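Transcriptional regulator, MarR/EmrR family (Clostridium acetobutylicum, PDB 3JW4) probably binds DNA and regulates transcription as a dimeric member of the MarR/EmrR family. Local coordinates at residues M24-S29 / E123-G128; G44-Y49 / Q79-K84. All blocks are in the same frame, centred on the assembly; numbering follows the deposited sequence.

Overall arrangement
Helix 14-35 leads the chain from its modelled N-terminal part into contact 1, whose second half, on helix 105-126, arrives only after 93 intervening residues. Contact 2 is nested inside this long loop: helix 41-53, which follows helix 14-35, meets helix 74-83 across a much shorter excursion of 29 residues. The inner loop thus closes within the winged helix-turn-helix region, just before the hairpin of strands 87-90 and 100-103, whereas the outer one joins the long helices beside the second subunit. The centres of contact 1 and contact 2 are about 25 Å apart, on opposite sides of the chain's centre. The nearest atoms of contact 1 and contact 2 are about 9 Å apart, so they tie together separate parts of one fold.

Contact 1: residues M24-S29 / E123-G128; sequences MKLKTS and ESITKG
Leu26 meets Ile125 and Ser124 without any ring or amide between them. The flat group that merits attention is the peptide carbonyl of Met24, two residues before Leu26 and one turn before Thr28, whose two faces are approached by Thr28 OG1 and Thr28 N. In the MarR fold the first helix and the long helix after the wing belong to the dimerisation region, and this contact is a worked case of two such helices meeting through aliphatic tips. Leu26 CA and Ser124 CA stay 8.4 Å apart, and the side chains span that distance. Neither Leu26 nor Ile125 leaves its backbone pointing straight at the other helix; their ends do the reaching. With CG of Leu26 anti to the carbonyl carbon (chi1 -62°), the side chains cross at about a right angle, the Leu26 methyls lying roughly alongside the CG1-CD1 bond of Ile125. One prong, Leu26 CD1, touches Ile125 CD1 at 3.7 Å, while the other, Leu26 CD2, rests 3.7 Å from Ile125 CG1. Each methyl is nearest a different carbon of that bond, and both residues are buried in the dimer. Met148 of the second subunit packs on Leu26 and on Ser124, and its terminal carboxylate forms a salt bridge with Lys25, so the contact adjoins the dimer interface. Ser124, unlike its two neighbours in the contact, points its CB toward the opposing helix. Its hydroxyl is committed within its own helix by a hydrogen bond to Val121 O, and across the gap Ser124 OG merely brushes Leu26 CD2 at 3.8 Å.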
HETATM    1  N   MSE B  24      -1.779   6.890   2.445  1.00 16.17           N
HETATM    2  CA  MSE B  24      -0.762   7.532   1.630  0.50 16.39           C
HETATM    3  C   MSE B  24      -0.159   8.719   2.408  1.00 16.68           C
HETATM    4  O   MSE B  24       1.059   8.959   2.322  1.00 15.96           O
HETATM    5  CB  MSE B  24      -1.318   7.943   0.239  0.50 17.26           C
HETATM    6  CG  MSE B  24      -1.571   6.747  -0.746  0.50 19.21           C
HETATM    7 SE   MSE B  24      -2.138   7.177  -2.623  0.40 26.87          SE
HETATM    8  CE  MSE B  24      -2.813   5.416  -3.160  0.50 24.73           C
ATOM      9  N   LYS B  25      -0.979   9.442   3.178  1.00 16.41           N
ATOM     10  CA  LYS B  25      -0.470  10.548   4.005  1.00 16.72           C
ATOM     11  C   LYS B  25       0.465  10.041   5.119  1.00 17.38           C
ATOM     12  O   LYS B  25       1.492  10.674   5.414  1.00 16.69           O
ATOM     13  CB  LYS B  25      -1.608  11.362   4.629  1.00 15.92           C
ATOM     14  CG  LYS B  25      -2.308  12.288   3.667  1.00 17.85           C
ATOM     15  CD  LYS B  25      -3.560  12.931   4.279  1.00 17.33           C
ATOM     16  CE  LYS B  25      -4.305  13.760   3.248  1.00 17.38           C
ATOM     17  NZ  LYS B  25      -5.511  14.398   3.791  1.00 16.79           N
ATOM     18  N   LEU B  26       0.111   8.930   5.755  1.00 17.57           N
ATOM     19  CA  LEU B  26       0.967   8.358   6.803  1.00 18.41           C
ATOM     20  C   LEU B  26       2.304   7.905   6.200  1.00 20.06           C
ATOM     21  O   LEU B  26       3.377   8.227   6.723  1.00 20.07           O
ATOM     22  CB  LEU B  26       0.306   7.165   7.480  1.00 18.12           C
ATOM     23  CG  LEU B  26      -1.007   7.420   8.234  1.00 17.36           C
ATOM     24  CD1 LEU B  26      -1.593   6.138   8.727  1.00 16.81           C
ATOM     25  CD2 LEU B  26      -0.808   8.392   9.381  1.00 19.27           C
ATOM     26  N   LYS B  27       2.224   7.176   5.094  1.00 21.25           N
ATOM     27  CA  LYS B  27       3.395   6.657   4.434  1.00 23.04           C
ATOM     28  C   LYS B  27       4.316   7.753   3.924  1.00 23.46           C
ATOM     29  O   LYS B  27       5.523   7.584   3.953  1.00 24.44           O
ATOM     30  CB  LYS B  27       3.022   5.741   3.269  1.00 23.54           C
ATOM     31  CG  LYS B  27       4.195   4.866   2.810  1.00 26.16           C
ATOM     32  CD  LYS B  27       4.027   4.368   1.379  1.00 30.13           C
ATOM     33  CE  LYS B  27       5.156   3.377   1.007  1.00 32.73           C
ATOM     34  NZ  LYS B  27       5.586   3.556  -0.413  1.00 32.96           N
ATOM     35  N   THR B  28       3.754   8.865   3.473  1.00 24.27           N
ATOM     36  CA  THR B  28       4.558   9.979   2.974  1.00 24.55           C
ATOM     37  C   THR B  28       5.276  10.628   4.139  1.00 24.80           C
ATOM     38  O   THR B  28       6.488  10.821   4.082  1.00 25.75           O
ATOM     39  CB  THR B  28       3.688  11.014   2.225  1.00 24.69           C
ATOM     40  OG1 THR B  28       3.073  10.377   1.106  1.00 24.55           O
ATOM     41  CG2 THR B  28       4.528  12.197   1.731  1.00 25.07           C
ATOM     42  N   SER B  29       4.530  10.971   5.184  1.00 24.69           N
ATOM     43  CA  SER B  29       5.108  11.378   6.458  1.00 25.30           C
ATOM     44  C   SER B  29       6.298  10.453   6.826  1.00 25.93           C
ATOM     45  O   SER B  29       7.419  10.918   7.046  1.00 25.89           O
ATOM     46  CB  SER B  29       4.039  11.300   7.554  1.00 25.86           C
ATOM     47  OG  SER B  29       3.912  12.502   8.268  1.00 25.93           O
ATOM     48  N   GLU B 123       0.428   8.697  16.297  1.00 27.15           N
ATOM     49  CA  GLU B 123      -0.237   9.699  17.106  1.00 26.92           C
ATOM     50  C   GLU B 123      -0.936  10.750  16.243  1.00 25.47           C
ATOM     51  O   GLU B 123      -1.872  11.377  16.698  1.00 24.71           O
ATOM     52  CB  GLU B 123       0.753  10.361  18.080  1.00 27.87           C
ATOM     53  CG  GLU B 123       0.975   9.531  19.379  1.00 32.05           C
ATOM     54  CD  GLU B 123       2.281   9.845  20.145  1.00 37.39           C
ATOM     55  OE1 GLU B 123       3.269  10.320  19.523  1.00 39.60           O
ATOM     56  OE2 GLU B 123       2.320   9.594  21.382  1.00 40.92           O
ATOM     57  N   SER B 124      -0.483  10.944  15.011  1.00 23.96           N
ATOM     58  CA  SER B 124      -1.130  11.903  14.128  1.00 24.01           C
ATOM     59  C   SER B 124      -2.540  11.427  13.700  1.00 23.69           C
ATOM     60  O   SER B 124      -3.413  12.234  13.383  1.00 22.49           O
ATOM     61  CB  SER B 124      -0.251  12.188  12.910  1.00 24.14           C
ATOM     62  OG  SER B 124      -0.285  11.126  11.982  1.00 25.09           O
ATOM     63  N   ILE B 125      -2.758  10.117  13.742  1.00 23.66           N
ATOM     64  CA  ILE B 125      -4.070   9.554  13.439  1.00 23.84           C
ATOM     65  C   ILE B 125      -5.104  10.007  14.456  1.00 24.80           C
ATOM     66  O   ILE B 125      -6.204  10.402  14.075  1.00 24.69           O
ATOM     67  CB  ILE B 125      -4.044   8.025  13.363  1.00 23.65           C
ATOM     68  CG1 ILE B 125      -3.088   7.584  12.234  1.00 23.33           C
ATOM     69  CG2 ILE B 125      -5.455   7.496  13.166  1.00 21.11           C
ATOM     70  CD1 ILE B 125      -2.752   6.077  12.189  1.00 23.09           C
ATOM     71  N   THR B 126      -4.743  10.005  15.733  1.00 25.35           N
ATOM     72  CA  THR B 126      -5.726  10.248  16.792  1.00 26.55           C
ATOM     73  C   THR B 126      -5.779  11.690  17.356  1.00 26.93           C
ATOM     74  O   THR B 126      -6.620  11.983  18.191  1.00 26.74           O
ATOM     75  CB  THR B 126      -5.512   9.252  17.937  1.00 26.91           C
ATOM     76  OG1 THR B 126      -4.139   9.260  18.332  1.00 27.92           O
ATOM     77  CG2 THR B 126      -5.857   7.853  17.457  1.00 27.06           C
ATOM     78  N   LYS B 127      -4.926  12.586  16.871  1.00 27.43           N
ATOM     79  CA  LYS B 127      -4.852  13.963  17.395  1.00 28.06           C
ATOM     80  C   LYS B 127      -6.219  14.650  17.435  1.00 27.53           C
ATOM     81  O   LYS B 127      -6.589  15.257  18.432  1.00 28.76           O
ATOM     82  CB  LYS B 127      -3.859  14.817  16.577  1.00 28.27           C
ATOM     83  CG  LYS B 127      -2.427  14.780  17.090  1.00 30.70           C
ATOM     84  CD  LYS B 127      -1.441  15.536  16.150  1.00 32.26           C
ATOM     85  CE  LYS B 127       0.016  15.091  16.311  1.00 32.82           C
ATOM     86  NZ  LYS B 127       0.871  16.100  17.020  1.00 33.94           N
ATOM     87  N   GLY B 128      -6.981  14.537  16.361  1.00 26.51           N
ATOM     88  CA  GLY B 128      -8.249  15.222  16.281  1.00 25.88           C
ATOM     89  C   GLY B 128      -9.441  14.463  16.822  1.00 25.11           C
ATOM     90  O   GLY B 128     -10.560  14.894  16.604  1.00 25.11           O
TER

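Contact 2: residues G44-Y49 / Q79-K84; sequences GRMIGY and QGLEKK
Leu81 inserts its forked end against Ile47 and the more remote Met46, joining helix 74-83 to helix 41-53 in the winged helix-turn-helix part of the protein. In MarR relatives the helix before the wing is the one that reads DNA, a role consistent with the position of helix 74-83 here. At the start of the segment, Gln79 O accepts from Lys83 N and Gly80 O from Lys84 N, keeping the helical turn around Leu81 regular. Leu81 comes next and carries the contact for its helix, its CB directed toward the partner. Its chi1 of -64° sets CG anti to the carbonyl carbon, and from there the two methyls divide the opposing surface. Leu81 CD1 lies 3.7 Å from Ile47 CG1 and also approaches Met46 CG at 4.1 Å; Leu81 CD2 sits 3.7 Å from Ile47 CD1. The two methyls thus lie alongside the CG1-CD1 bond of Ile47, although the side chains as wholes cross obliquely. Met46, a selenomethionine modelled in two conformers, offers its CG to this leucine in the one described, a longer and less certain touch, and also packs on Ile74, Met77 and Leu78 of helix 74-83. Elsewhere Ile47 touches Leu110, Val111 and Phe114 of helix 105-126, and Leu81 rests on Ile87 of the first wing strand. Glu82 turns to a salt bridge with Arg89, and Lys84 O accepts a hydrogen bond from Lys106 NZ. Between the two segments no hydrogen bond forms: all three touching residues are buried, and across this contact the helices meet by apolar shape alone, with no directional polar bond.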
ATOM      1  N   GLY B  44      13.604  -0.828   8.563  1.00 24.30           N
ATOM      2  CA  GLY B  44      13.189  -0.585   9.945  1.00 23.86           C
ATOM      3  C   GLY B  44      12.369  -1.705  10.535  1.00 24.11           C
ATOM      4  O   GLY B  44      12.649  -2.163  11.632  1.00 23.49           O
ATOM      5  N   ARG B  45      11.348  -2.132   9.800  1.00 24.24           N
ATOM      6  CA  ARG B  45      10.570  -3.314  10.143  1.00 24.91           C
ATOM      7  C   ARG B  45      11.426  -4.582  10.317  1.00 24.06           C
ATOM      8  O   ARG B  45      11.226  -5.359  11.257  1.00 24.05           O
ATOM      9  CB  ARG B  45       9.523  -3.566   9.041  1.00 25.97           C
ATOM     10  CG  ARG B  45       8.139  -3.136   9.368  1.00 30.02           C
ATOM     11  CD  ARG B  45       7.920  -1.637   9.538  1.00 34.69           C
ATOM     12  NE  ARG B  45       7.136  -1.421  10.767  1.00 39.29           N
ATOM     13  CZ  ARG B  45       6.190  -0.502  10.961  1.00 40.58           C
ATOM     14  NH1 ARG B  45       5.588  -0.455  12.148  1.00 41.19           N
ATOM     15  NH2 ARG B  45       5.838   0.356  10.005  1.00 41.57           N
HETATM   16  N   MSE B  46      12.354  -4.796   9.394  1.00 23.79           N
HETATM   17  CA  MSE B  46      13.239  -5.957   9.457  0.70 24.25           C
HETATM   18  C   MSE B  46      14.115  -5.902  10.708  1.00 23.92           C
HETATM   19  O   MSE B  46      14.162  -6.871  11.470  1.00 24.60           O
HETATM   20  CB  MSE B  46      14.128  -6.050   8.212  0.70 24.76           C
HETATM   21  CG  MSE B  46      15.204  -7.109   8.321  0.70 26.65           C
HETATM   22 SE   MSE B  46      15.804  -7.758   6.604  0.60 34.85          SE
HETATM   23  CE  MSE B  46      14.103  -8.384   6.000  0.70 28.45           C
ATOM     24  N   ILE B  47      14.792  -4.787  10.932  1.00 22.73           N
ATOM     25  CA  ILE B  47      15.635  -4.657  12.127  1.00 22.58           C
ATOM     26  C   ILE B  47      14.816  -4.833  13.419  1.00 20.77           C
ATOM     27  O   ILE B  47      15.261  -5.493  14.337  1.00 18.33           O
ATOM     28  CB  ILE B  47      16.342  -3.319  12.246  1.00 22.97           C
ATOM     29  CG1 ILE B  47      17.237  -3.039  11.092  1.00 26.60           C
ATOM     30  CG2 ILE B  47      17.351  -3.354  13.430  1.00 27.82           C
ATOM     31  CD1 ILE B  47      17.902  -1.685  11.231  1.00 29.41           C
ATOM     32  N   GLY B  48      13.656  -4.175  13.494  1.00 19.96           N
ATOM     33  CA  GLY B  48      12.735  -4.338  14.612  1.00 20.01           C
ATOM     34  C   GLY B  48      12.371  -5.798  14.869  1.00 19.89           C
ATOM     35  O   GLY B  48      12.377  -6.251  16.000  1.00 20.44           O
ATOM     36  N   TYR B  49      12.025  -6.523  13.817  1.00 20.25           N
ATOM     37  CA  TYR B  49      11.629  -7.924  13.938  1.00 20.60           C
ATOM     38  C   TYR B  49      12.820  -8.715  14.482  1.00 19.92           C
ATOM     39  O   TYR B  49      12.680  -9.543  15.380  1.00 19.25           O
ATOM     40  CB  TYR B  49      11.192  -8.489  12.566  1.00 21.72           C
ATOM     41  CG  TYR B  49      10.728  -9.922  12.646  1.00 24.99           C
ATOM     42  CD1 TYR B  49       9.433 -10.226  13.100  1.00 29.00           C
ATOM     43  CD2 TYR B  49      11.591 -10.973  12.369  1.00 27.33           C
ATOM     44  CE1 TYR B  49       8.997 -11.551  13.235  1.00 32.37           C
ATOM     45  CE2 TYR B  49      11.163 -12.326  12.501  1.00 31.69           C
ATOM     46  CZ  TYR B  49       9.865 -12.593  12.931  1.00 33.13           C
ATOM     47  OH  TYR B  49       9.421 -13.885  13.055  1.00 34.15           O
ATOM     48  N   GLN B  79      22.553  -7.944   3.908  1.00 14.02           N
ATOM     49  CA  GLN B  79      23.978  -7.634   3.681  1.00 13.48           C
ATOM     50  C   GLN B  79      24.233  -6.150   3.976  1.00 13.68           C
ATOM     51  O   GLN B  79      25.289  -5.789   4.499  1.00 13.51           O
ATOM     52  CB  GLN B  79      24.424  -7.980   2.267  1.00 13.08           C
ATOM     53  CG  GLN B  79      24.766  -9.473   2.048  1.00 13.08           C
ATOM     54  CD  GLN B  79      25.107  -9.792   0.620  1.00  7.78           C
ATOM     55  OE1 GLN B  79      24.243 -10.273  -0.137  1.00  7.86           O
ATOM     56  NE2 GLN B  79      26.353  -9.479   0.191  1.00  7.11           N
ATOM     57  N   GLY B  80      23.273  -5.309   3.624  1.00 13.77           N
ATOM     58  CA  GLY B  80      23.407  -3.848   3.817  1.00 15.10           C
ATOM     59  C   GLY B  80      23.444  -3.503   5.301  1.00 16.15           C
ATOM     60  O   GLY B  80      24.360  -2.845   5.761  1.00 16.22           O
ATOM     61  N   LEU B  81      22.463  -4.006   6.052  1.00 17.26           N
ATOM     62  CA  LEU B  81      22.426  -3.833   7.522  1.00 17.65           C
ATOM     63  C   LEU B  81      23.703  -4.387   8.165  1.00 17.56           C
ATOM     64  O   LEU B  81      24.287  -3.780   9.041  1.00 17.50           O
ATOM     65  CB  LEU B  81      21.177  -4.528   8.094  1.00 18.04           C
ATOM     66  CG  LEU B  81      19.816  -3.973   7.659  1.00 19.45           C
ATOM     67  CD1 LEU B  81      18.648  -4.844   8.160  1.00 19.92           C
ATOM     68  CD2 LEU B  81      19.675  -2.535   8.116  1.00 21.88           C
ATOM     69  N   GLU B  82      24.187  -5.524   7.692  1.00 17.48           N
ATOM     70  CA  GLU B  82      25.431  -6.069   8.240  1.00 17.61           C
ATOM     71  C   GLU B  82      26.651  -5.189   7.895  1.00 17.37           C
ATOM     72  O   GLU B  82      27.509  -4.947   8.739  1.00 17.19           O
ATOM     73  CB  GLU B  82      25.606  -7.506   7.754  1.00 17.61           C
ATOM     74  CG  GLU B  82      26.858  -8.193   8.193  1.00 19.67           C
ATOM     75  CD  GLU B  82      26.962  -9.595   7.594  1.00 25.74           C
ATOM     76  OE1 GLU B  82      26.835  -9.740   6.328  1.00 32.70           O
ATOM     77  OE2 GLU B  82      27.202 -10.543   8.363  1.00 22.46           O
ATOM     78  N   LYS B  83      26.706  -4.675   6.668  1.00 17.20           N
ATOM     79  CA  LYS B  83      27.874  -3.908   6.250  1.00 17.48           C
ATOM     80  C   LYS B  83      27.958  -2.606   7.039  1.00 18.10           C
ATOM     81  O   LYS B  83      29.057  -2.110   7.326  1.00 18.59           O
ATOM     82  CB  LYS B  83      27.842  -3.589   4.758  1.00 16.55           C
ATOM     83  CG  LYS B  83      29.113  -2.878   4.295  1.00 16.33           C
ATOM     84  CD  LYS B  83      29.580  -3.306   2.947  1.00 14.59           C
ATOM     85  CE  LYS B  83      29.842  -4.789   2.894  1.00 12.34           C
ATOM     86  NZ  LYS B  83      31.271  -5.107   2.823  1.00 12.15           N
ATOM     87  N   LYS B  84      26.797  -2.040   7.349  1.00 18.22           N
ATOM     88  CA  LYS B  84      26.731  -0.794   8.081  1.00 18.76           C
ATOM     89  C   LYS B  84      26.883  -0.990   9.608  1.00 19.09           C
ATOM     90  O   LYS B  84      26.869  -0.022  10.348  1.00 20.58           O
ATOM     91  CB  LYS B  84      25.428  -0.047   7.735  1.00 18.85           C
ATOM     92  CG  LYS B  84      25.396   0.599   6.337  1.00 21.07           C
ATOM     93  CD  LYS B  84      24.008   1.177   6.003  1.00 24.69           C
ATOM     94  CE  LYS B  84      24.015   2.006   4.725  1.00 28.35           C
ATOM     95  NZ  LYS B  84      22.658   2.273   4.075  1.00 31.18           N
TER